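Long-range contacts in 433aa long hypothetical phosphoribosylglycinamide formyl transferase (Pyrococcus horikoshii, PDB 2DWC), which is of unknown function but belongs to the ATP-grasp family and holds adenosine-5'-diphosphate in its pocket: residues 133-138 against 260-265; 208-213 against 233-238; 249-254 against 280-285. All coordinates share one frame; numbering follows the deposited sequence.

In the fold
Three contacts of the ATP-grasp domain lie at different distances from its bound ADP and show how a pocket is tied to the framework behind it. Interactions 2 and 3, with centres about 10 Å apart, share a mixed sheet in which strand 209-219 pairs with strand 274-283; each brings a residue to ADP, Glu210 to the ribose and Phe281 to the base. Interactions 1 and 3 (centres about 13 Å apart) both use helix 253-270, and Ile262 CG2 lies 3.8 Å from Met280 CE. Interaction 1 itself is more remote, the side chain of Pro135 being about 12 Å from ADP, although Ser137 farther along the same loop belongs to the pocket.

Interaction 1 (133-138 against 260-265)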
# COMPACT_ATOMS: atom_id res chain seq x y z
N LYS B 133 27.24 -24.52 5.94
CA LYS B 133 27.21 -25.81 6.62
C LYS B 133 25.82 -26.17 7.10
O LYS B 133 25.57 -26.32 8.29
CB LYS B 133 28.19 -25.80 7.79
CG LYS B 133 29.60 -25.58 7.34
CD LYS B 133 30.53 -25.52 8.55
CE LYS B 133 31.99 -25.32 8.14
NZ LYS B 133 32.88 -25.31 9.35
N VAL B 134 24.90 -26.26 6.14
CA VAL B 134 23.52 -26.59 6.45
C VAL B 134 23.15 -27.82 5.68
O VAL B 134 23.72 -28.12 4.65
CB VAL B 134 22.54 -25.43 6.06
CG1 VAL B 134 22.80 -24.21 6.93
CG2 VAL B 134 22.69 -25.11 4.59
N PRO B 135 22.17 -28.58 6.19
CA PRO B 135 21.75 -29.79 5.50
C PRO B 135 21.07 -29.53 4.16
O PRO B 135 20.34 -28.55 4.01
CB PRO B 135 20.82 -30.47 6.51
CG PRO B 135 20.25 -29.33 7.29
CD PRO B 135 21.38 -28.32 7.41
N THR B 136 21.35 -30.38 3.19
CA THR B 136 20.73 -30.26 1.87
C THR B 136 20.54 -31.66 1.34
O THR B 136 21.02 -32.63 1.94
CB THR B 136 21.64 -29.56 0.85
OG1 THR B 136 22.71 -30.44 0.50
CG2 THR B 136 22.21 -28.27 1.39
N SER B 137 19.84 -31.76 0.23
CA SER B 137 19.64 -33.04 -0.45
C SER B 137 21.02 -33.56 -0.85
O SER B 137 21.95 -32.78 -1.06
CB SER B 137 18.81 -32.85 -1.71
OG SER B 137 19.46 -31.99 -2.65
N ARG B 138 21.18 -34.88 -0.95
CA ARG B 138 22.45 -35.43 -1.40
C ARG B 138 22.55 -35.10 -2.86
O ARG B 138 21.55 -35.12 -3.58
CB ARG B 138 22.49 -36.96 -1.23
CG ARG B 138 22.38 -37.42 0.19
CD ARG B 138 22.18 -38.93 0.24
NE ARG B 138 21.65 -39.36 1.53
CZ ARG B 138 22.30 -39.23 2.68
NH1 ARG B 138 23.51 -38.68 2.69
NH2 ARG B 138 21.74 -39.64 3.82
N TYR B 260 14.75 -21.18 11.05
CA TYR B 260 15.47 -19.94 11.40
C TYR B 260 16.97 -20.20 11.51
O TYR B 260 17.77 -19.41 11.05
CB TYR B 260 15.00 -19.35 12.74
CG TYR B 260 13.51 -19.01 12.80
CD1 TYR B 260 12.80 -19.07 14.00
CD2 TYR B 260 12.81 -18.65 11.64
CE1 TYR B 260 11.44 -18.78 14.05
CE2 TYR B 260 11.44 -18.36 11.67
CZ TYR B 260 10.76 -18.43 12.86
OH TYR B 260 9.39 -18.21 12.87
N ARG B 261 17.36 -21.32 12.12
CA ARG B 261 18.78 -21.60 12.26
C ARG B 261 19.49 -21.75 10.91
O ARG B 261 20.60 -21.21 10.71
CB ARG B 261 18.95 -22.91 13.09
CG ARG B 261 20.41 -23.23 13.48
CD ARG B 261 20.55 -24.66 14.08
NE ARG B 261 20.43 -25.72 13.08
CZ ARG B 261 21.36 -26.02 12.17
NH1 ARG B 261 22.51 -25.33 12.13
NH2 ARG B 261 21.16 -27.03 11.33
N ILE B 262 18.87 -22.49 10.00
CA ILE B 262 19.45 -22.73 8.66
C ILE B 262 19.49 -21.42 7.88
O ILE B 262 20.51 -21.08 7.25
CB ILE B 262 18.62 -23.80 7.92
CG1 ILE B 262 18.96 -25.18 8.51
CG2 ILE B 262 18.92 -23.79 6.41
CD1 ILE B 262 18.06 -26.26 8.11
N ALA B 263 18.38 -20.68 7.91
CA ALA B 263 18.36 -19.38 7.20
C ALA B 263 19.47 -18.47 7.74
O ALA B 263 20.19 -17.82 6.97
CB ALA B 263 16.93 -18.67 7.38
N LYS B 264 19.65 -18.40 9.06
CA LYS B 264 20.69 -17.54 9.62
C LYS B 264 22.09 -17.90 9.14
O LYS B 264 22.90 -17.01 8.82
CB LYS B 264 20.63 -17.58 11.16
CG LYS B 264 21.70 -16.74 11.89
CD LYS B 264 21.48 -15.26 11.73
CE LYS B 264 22.16 -14.45 12.86
NZ LYS B 264 23.65 -14.61 12.89
N ARG B 265 22.38 -19.20 9.09
CA ARG B 265 23.70 -19.65 8.64
C ARG B 265 23.92 -19.24 7.18
O ARG B 265 25.02 -18.84 6.81
CB ARG B 265 23.81 -21.17 8.77
CG ARG B 265 24.19 -21.64 10.19
CD ARG B 265 24.28 -23.16 10.20
NE ARG B 265 24.90 -23.69 11.40
CZ ARG B 265 26.15 -23.46 11.77
NH1 ARG B 265 26.94 -22.68 11.02
NH2 ARG B 265 26.63 -24.03 12.87
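Val134 and Pro135 rest against Ile262, and this apolar packing forms the heart of the contact between the loop after helix 121-132 and helix 253-270. Each branch of Ile262 has its own partner. CG2 lies 3.9 Å from Val134 CG1, while CD1, at the end of the other branch, reaches CG of the Pro135 ring at 3.9 Å. Ala289 of strand 286-293 touches both Val134 and Ile262, so the loop and the helix share a neighbour in the sheet.

A second group of contacts involves two arginines. Val134 CG1 stands anti to the carbonyl carbon (chi1 -66°) and thereby reaches Arg265, whose CB is 3.7 Å away; the two side chains slide past each other in opposite directions. Farther out, Lys133 O lies over one face of the Arg265 guanidinium and is 3.9 Å from Arg265 CD. Pro135 CD approaches Arg261 NH2 obliquely at 4.1 Å.

The charged groups interact mainly along the helix. Arg261 NH1 and Arg265 NE, both donors, lie edge to edge at 3.0 Å, an approach that the salt bridge from Arg261 NE to Glu258 probably helps to offset. With no hydrogen bond linking the two segments directly, the join relies on the fit of nonpolar surfaces, and the Arg265 stem extends that surface toward solvent.

Interaction 2 (208-213 against 233-238); sequences DVEVTE and VGHYQI. With ADP (adenosine-5'-diphosphate), chain H.
Thr212 and Val233 are joined by two backbone hydrogen bonds, from Thr212 N to Val233 O at 2.8 Å and from Val233 N back to Thr212 O at 3.0 Å. A longer bond, from His235 N to Glu210 O, follows at 3.2 Å, and beyond it a water accepts from Glu210 N and donates to His235 O. Glu210 also turns its carboxylate to the ADP ribose: OE1 receives the O2' hydroxyl at 2.7 Å, and OE2 receives O3' in a bond modelled as very short. CG lies anti to the carbonyl carbon (chi1 -49°) and the chain runs extended beyond it, which carries both oxygens to the two hydroxyls.

These strands form an antiparallel beta hairpin in the mixed sheet of the ATP-grasp domain. At its start a classic beta bulge sets Asp208 and Val209 together opposite Val282 of the next strand.

Packing takes over around His235. Glu210 CB sits over one face of its ring, 4.2 Å from the centroid, in a CH-pi contact displaced toward the rim. Thr212 crosses the imidazole at about a right angle, and Thr212 OG1 and His235 NE2 are each hydrogen-bonded to Glu279. Val211 and Gly234 form a non-hydrogen-bonded pair, and Val211 CA lies 3.1 Å from Val233 O in a CA-H...O contact. Gln237, less well ordered, lays CB and CG alongside the Glu210 carboxylate and O3' of ADP.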
# COMPACT_ATOMS: atom_id res chain seq x y z
N ASP B 208 6.86 -32.69 3.37
CA ASP B 208 5.47 -32.36 3.63
C ASP B 208 5.13 -31.04 2.97
O ASP B 208 4.06 -30.87 2.38
CB ASP B 208 5.25 -32.21 5.14
CG ASP B 208 5.44 -33.52 5.89
OD1 ASP B 208 5.76 -33.45 7.10
OD2 ASP B 208 5.24 -34.59 5.28
N VAL B 209 6.06 -30.09 3.07
CA VAL B 209 5.82 -28.78 2.47
C VAL B 209 7.12 -28.04 2.24
O VAL B 209 8.12 -28.32 2.88
CB VAL B 209 4.93 -27.94 3.41
CG1 VAL B 209 5.68 -27.63 4.71
CG2 VAL B 209 4.45 -26.66 2.70
N GLU B 210 7.09 -27.11 1.30
CA GLU B 210 8.28 -26.29 1.02
C GLU B 210 7.98 -24.96 1.68
O GLU B 210 6.83 -24.50 1.66
CB GLU B 210 8.43 -26.04 -0.47
CG GLU B 210 8.32 -27.22 -1.36
CD GLU B 210 8.55 -26.84 -2.81
OE1 GLU B 210 7.81 -27.36 -3.66
OE2 GLU B 210 9.46 -26.02 -3.08
N VAL B 211 9.00 -24.31 2.22
CA VAL B 211 8.80 -23.02 2.87
C VAL B 211 9.83 -22.00 2.42
O VAL B 211 10.94 -22.34 2.01
CB VAL B 211 8.90 -23.12 4.41
CG1 VAL B 211 7.80 -24.05 4.97
CG2 VAL B 211 10.27 -23.65 4.77
N THR B 212 9.44 -20.73 2.46
CA THR B 212 10.37 -19.66 2.11
C THR B 212 10.55 -18.90 3.40
O THR B 212 9.54 -18.48 4.00
CB THR B 212 9.74 -18.65 1.13
OG1 THR B 212 9.35 -19.30 -0.10
CG2 THR B 212 10.76 -17.56 0.80
N GLU B 213 11.79 -18.81 3.90
CA GLU B 213 12.02 -18.01 5.09
C GLU B 213 12.56 -16.66 4.61
O GLU B 213 13.65 -16.58 3.99
CB GLU B 213 13.05 -18.67 6.02
CG GLU B 213 13.35 -17.84 7.27
CD GLU B 213 12.09 -17.44 8.04
OE1 GLU B 213 11.17 -18.27 8.13
OE2 GLU B 213 12.02 -16.29 8.58
N VAL B 233 6.93 -19.08 5.27
CA VAL B 233 5.84 -18.99 4.29
C VAL B 233 5.73 -20.31 3.57
O VAL B 233 6.68 -20.76 2.94
CB VAL B 233 6.14 -17.83 3.24
CG1 VAL B 233 5.27 -17.97 1.99
CG2 VAL B 233 5.90 -16.49 3.92
N GLY B 234 4.58 -20.97 3.67
CA GLY B 234 4.45 -22.20 2.92
C GLY B 234 4.04 -21.95 1.47
O GLY B 234 3.44 -20.91 1.17
N HIS B 235 4.35 -22.88 0.56
CA HIS B 235 3.91 -22.70 -0.84
C HIS B 235 4.00 -23.98 -1.64
O HIS B 235 4.57 -24.96 -1.19
CB HIS B 235 4.75 -21.63 -1.55
CG HIS B 235 6.22 -21.92 -1.59
ND1 HIS B 235 6.82 -22.59 -2.64
CD2 HIS B 235 7.22 -21.61 -0.72
CE1 HIS B 235 8.12 -22.67 -2.42
NE2 HIS B 235 8.39 -22.09 -1.26
N TYR B 236 3.42 -23.98 -2.83
CA TYR B 236 3.53 -25.17 -3.66
C TYR B 236 3.91 -24.80 -5.10
O TYR B 236 3.22 -23.99 -5.75
CB TYR B 236 2.25 -26.02 -3.55
CG TYR B 236 1.04 -25.50 -4.28
CD1 TYR B 236 0.91 -25.70 -5.66
CD2 TYR B 236 0.03 -24.84 -3.60
CE1 TYR B 236 -0.22 -25.25 -6.36
CE2 TYR B 236 -1.11 -24.38 -4.28
CZ TYR B 236 -1.22 -24.58 -5.66
OH TYR B 236 -2.34 -24.12 -6.35
N GLN B 237 5.03 -25.37 -5.54
CA GLN B 237 5.61 -25.13 -6.87
C GLN B 237 5.11 -26.07 -7.95
O GLN B 237 5.42 -27.27 -7.94
CB GLN B 237 7.14 -25.25 -6.80
CG GLN B 237 7.84 -24.07 -6.16
CD GLN B 237 8.14 -22.94 -7.14
OE1 GLN B 237 8.00 -21.76 -6.80
NE2 GLN B 237 8.56 -23.30 -8.35
N ILE B 238 4.33 -25.53 -8.89
CA ILE B 238 3.80 -26.32 -10.00
C ILE B 238 4.53 -25.98 -11.30
O ILE B 238 4.30 -24.93 -11.90
CB ILE B 238 2.28 -26.08 -10.18
CG1 ILE B 238 1.82 -26.67 -11.52
CG2 ILE B 238 1.95 -24.59 -10.09
CD1 ILE B 238 2.04 -28.17 -11.64
PB ADP H . 13.88 -23.57 -9.50
O1B ADP H . 14.18 -22.18 -9.06
O2B ADP H . 12.38 -24.10 -9.70
O3B ADP H . 14.97 -24.46 -10.29
PA ADP H . 14.36 -25.92 -8.04
O1A ADP H . 14.62 -26.50 -9.38
O2A ADP H . 15.61 -26.12 -7.06
O3A ADP H . 14.09 -24.33 -8.10
O5' ADP H . 13.08 -26.59 -7.34
C5' ADP H . 11.80 -26.55 -7.97
C4' ADP H . 10.88 -27.56 -7.29
O4' ADP H . 11.21 -28.92 -7.63
C3' ADP H . 11.09 -27.49 -5.77
O3' ADP H . 10.33 -26.39 -5.26
C2' ADP H . 10.41 -28.80 -5.40
O2' ADP H . 9.00 -28.69 -5.63
C1' ADP H . 11.03 -29.73 -6.46
N9 ADP H . 12.36 -30.20 -6.03
C8 ADP H . 13.53 -29.67 -6.36
N7 ADP H . 14.52 -30.38 -5.81
C5 ADP H . 13.97 -31.37 -5.13
C6 ADP H . 14.47 -32.42 -4.35
N6 ADP H . 15.78 -32.59 -4.22
N1 ADP H . 13.61 -33.26 -3.77
C2 ADP H . 12.31 -33.12 -3.92
N3 ADP H . 11.80 -32.15 -4.65
C4 ADP H . 12.59 -31.27 -5.27
O HOH W 1 4.77 -27.44 -0.76

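Interaction 3 (249-254 against 280-285). With ADP (adenosine-5'-diphosphate), chain H.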
# COMPACT_ATOMS: atom_id res chain seq x y z
N ALA B 249 3.45 -21.13 7.75
CA ALA B 249 3.47 -22.52 7.29
C ALA B 249 3.06 -23.40 8.50
O ALA B 249 3.44 -23.12 9.63
CB ALA B 249 4.88 -22.89 6.83
N GLU B 250 2.30 -24.45 8.25
CA GLU B 250 1.85 -25.31 9.35
C GLU B 250 2.88 -26.40 9.60
O GLU B 250 2.72 -27.54 9.16
CB GLU B 250 0.49 -25.89 9.00
CG GLU B 250 -0.60 -24.79 8.94
CD GLU B 250 -2.01 -25.36 8.71
OE1 GLU B 250 -2.30 -25.82 7.58
OE2 GLU B 250 -2.82 -25.35 9.67
N ILE B 251 3.96 -26.00 10.28
CA ILE B 251 5.05 -26.90 10.61
C ILE B 251 5.29 -26.88 12.12
O ILE B 251 4.83 -25.97 12.81
CB ILE B 251 6.37 -26.49 9.86
CG1 ILE B 251 6.84 -25.10 10.34
CG2 ILE B 251 6.14 -26.56 8.35
CD1 ILE B 251 8.20 -24.65 9.74
N SER B 252 6.00 -27.89 12.63
CA SER B 252 6.26 -27.96 14.06
C SER B 252 7.12 -26.83 14.55
O SER B 252 7.87 -26.20 13.77
CB SER B 252 6.93 -29.28 14.44
OG SER B 252 8.21 -29.39 13.83
N GLU B 253 7.02 -26.57 15.84
CA GLU B 253 7.80 -25.54 16.48
C GLU B 253 9.28 -25.90 16.35
O GLU B 253 10.13 -25.02 16.20
CB GLU B 253 7.38 -25.41 17.94
CG GLU B 253 7.53 -24.00 18.44
CD GLU B 253 6.72 -23.75 19.69
OE1 GLU B 253 5.50 -24.07 19.69
OE2 GLU B 253 7.29 -23.21 20.66
N LYS B 254 9.59 -27.20 16.40
CA LYS B 254 10.99 -27.62 16.24
C LYS B 254 11.47 -27.32 14.82
O LYS B 254 12.57 -26.80 14.62
CB LYS B 254 11.17 -29.12 16.50
CG LYS B 254 11.17 -29.46 17.97
CD LYS B 254 11.71 -30.86 18.24
CE LYS B 254 11.63 -31.16 19.75
NZ LYS B 254 12.33 -32.43 20.11
N MET B 280 13.37 -23.92 1.66
CA MET B 280 13.67 -25.14 2.41
C MET B 280 12.57 -26.18 2.27
O MET B 280 11.42 -25.85 1.98
CB MET B 280 13.83 -24.80 3.88
CG MET B 280 15.03 -23.91 4.17
SD MET B 280 15.14 -23.50 5.89
CE MET B 280 15.75 -21.86 5.90
N PHE B 281 12.93 -27.45 2.46
CA PHE B 281 11.95 -28.54 2.43
C PHE B 281 11.77 -28.98 3.89
O PHE B 281 12.75 -29.05 4.64
CB PHE B 281 12.46 -29.75 1.61
CG PHE B 281 12.84 -29.42 0.18
CD1 PHE B 281 12.05 -28.56 -0.58
CD2 PHE B 281 13.94 -30.03 -0.42
CE1 PHE B 281 12.34 -28.32 -1.93
CE2 PHE B 281 14.24 -29.80 -1.76
CZ PHE B 281 13.44 -28.94 -2.53
N VAL B 282 10.54 -29.28 4.29
CA VAL B 282 10.28 -29.71 5.66
C VAL B 282 9.52 -31.03 5.69
O VAL B 282 8.53 -31.21 4.98
CB VAL B 282 9.42 -28.67 6.44
CG1 VAL B 282 9.16 -29.17 7.88
CG2 VAL B 282 10.13 -27.31 6.47
N LYS B 283 9.99 -31.96 6.53
CA LYS B 283 9.29 -33.25 6.68
C LYS B 283 9.36 -33.49 8.19
O LYS B 283 10.41 -33.84 8.72
CB LYS B 283 10.03 -34.35 5.92
CG LYS B 283 9.11 -35.54 5.59
CD LYS B 283 9.84 -36.85 5.70
CE LYS B 283 8.87 -38.00 5.52
NZ LYS B 283 9.43 -39.23 6.17
N GLY B 284 8.25 -33.25 8.89
CA GLY B 284 8.26 -33.39 10.33
C GLY B 284 9.17 -32.34 10.94
O GLY B 284 9.02 -31.15 10.65
N ASP B 285 10.12 -32.75 11.77
CA ASP B 285 11.03 -31.80 12.39
C ASP B 285 12.30 -31.63 11.54
O ASP B 285 13.17 -30.82 11.87
CB ASP B 285 11.46 -32.26 13.79
CG ASP B 285 10.34 -32.17 14.84
OD1 ASP B 285 10.62 -32.50 16.02
OD2 ASP B 285 9.19 -31.78 14.51
PB ADP H . 13.88 -23.57 -9.50
O1B ADP H . 14.18 -22.18 -9.06
O2B ADP H . 12.38 -24.10 -9.70
O3B ADP H . 14.97 -24.46 -10.29
PA ADP H . 14.36 -25.92 -8.04
O1A ADP H . 14.62 -26.50 -9.38
O2A ADP H . 15.61 -26.12 -7.06
O3A ADP H . 14.09 -24.33 -8.10
O5' ADP H . 13.08 -26.59 -7.34
C5' ADP H . 11.80 -26.55 -7.97
C4' ADP H . 10.88 -27.56 -7.29
O4' ADP H . 11.21 -28.92 -7.63
C3' ADP H . 11.09 -27.49 -5.77
O3' ADP H . 10.33 -26.39 -5.26
C2' ADP H . 10.41 -28.80 -5.40
O2' ADP H . 9.00 -28.69 -5.63
C1' ADP H . 11.03 -29.73 -6.46
N9 ADP H . 12.36 -30.20 -6.03
C8 ADP H . 13.53 -29.67 -6.36
N7 ADP H . 14.52 -30.38 -5.81
C5 ADP H . 13.97 -31.37 -5.13
C6 ADP H . 14.47 -32.42 -4.35
N6 ADP H . 15.78 -32.59 -4.22
N1 ADP H . 13.61 -33.26 -3.77
C2 ADP H . 12.31 -33.12 -3.92
N3 ADP H . 11.80 -32.15 -4.65
C4 ADP H . 12.59 -31.27 -5.27
O HOH W 2 6.59 -29.91 10.69
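The stem of Lys254 passes obliquely across the Asp285 carboxylate, and it can be followed outward atom by atom. CB lies 3.5 Å from Asp285 OD1; CG keeps a similar distance, and CD makes the nearest approach to OD1 at 3.0 Å. From CE the extended chain draws away, leaving NZ 4.4 Å from OD1, beyond salt-bridge range though still of opposite charge.

The other carboxylate oxygen serves Ser252. Its OG, held between the backbone N and the carbonyl carbon (chi1 64°), donates to Asp285 OD2 at 2.7 Å, meeting it from above the carboxylate plane (44° out of it). Ser252 is the N-cap residue of helix 253-270, and the same OG also bonds Ala255 N. A water bridges Ser252 N and Gly284 O, and beside these polar links Ile251 CG2 packs on Val282 CG1 at 4.0 Å, the side chains crossing nearly at right angles. Next to Val282 on the strand, Phe281 sends its ring to ADP, with CZ 3.6 Å from C5 of the base.

Asp285 thus stands as a second shell to the helix cap: by accepting the hydroxyl proton it probably helps keep OG turned as an acceptor to Ala255 N, and its negative charge is probably favoured beside a helix N-terminus and a lysine.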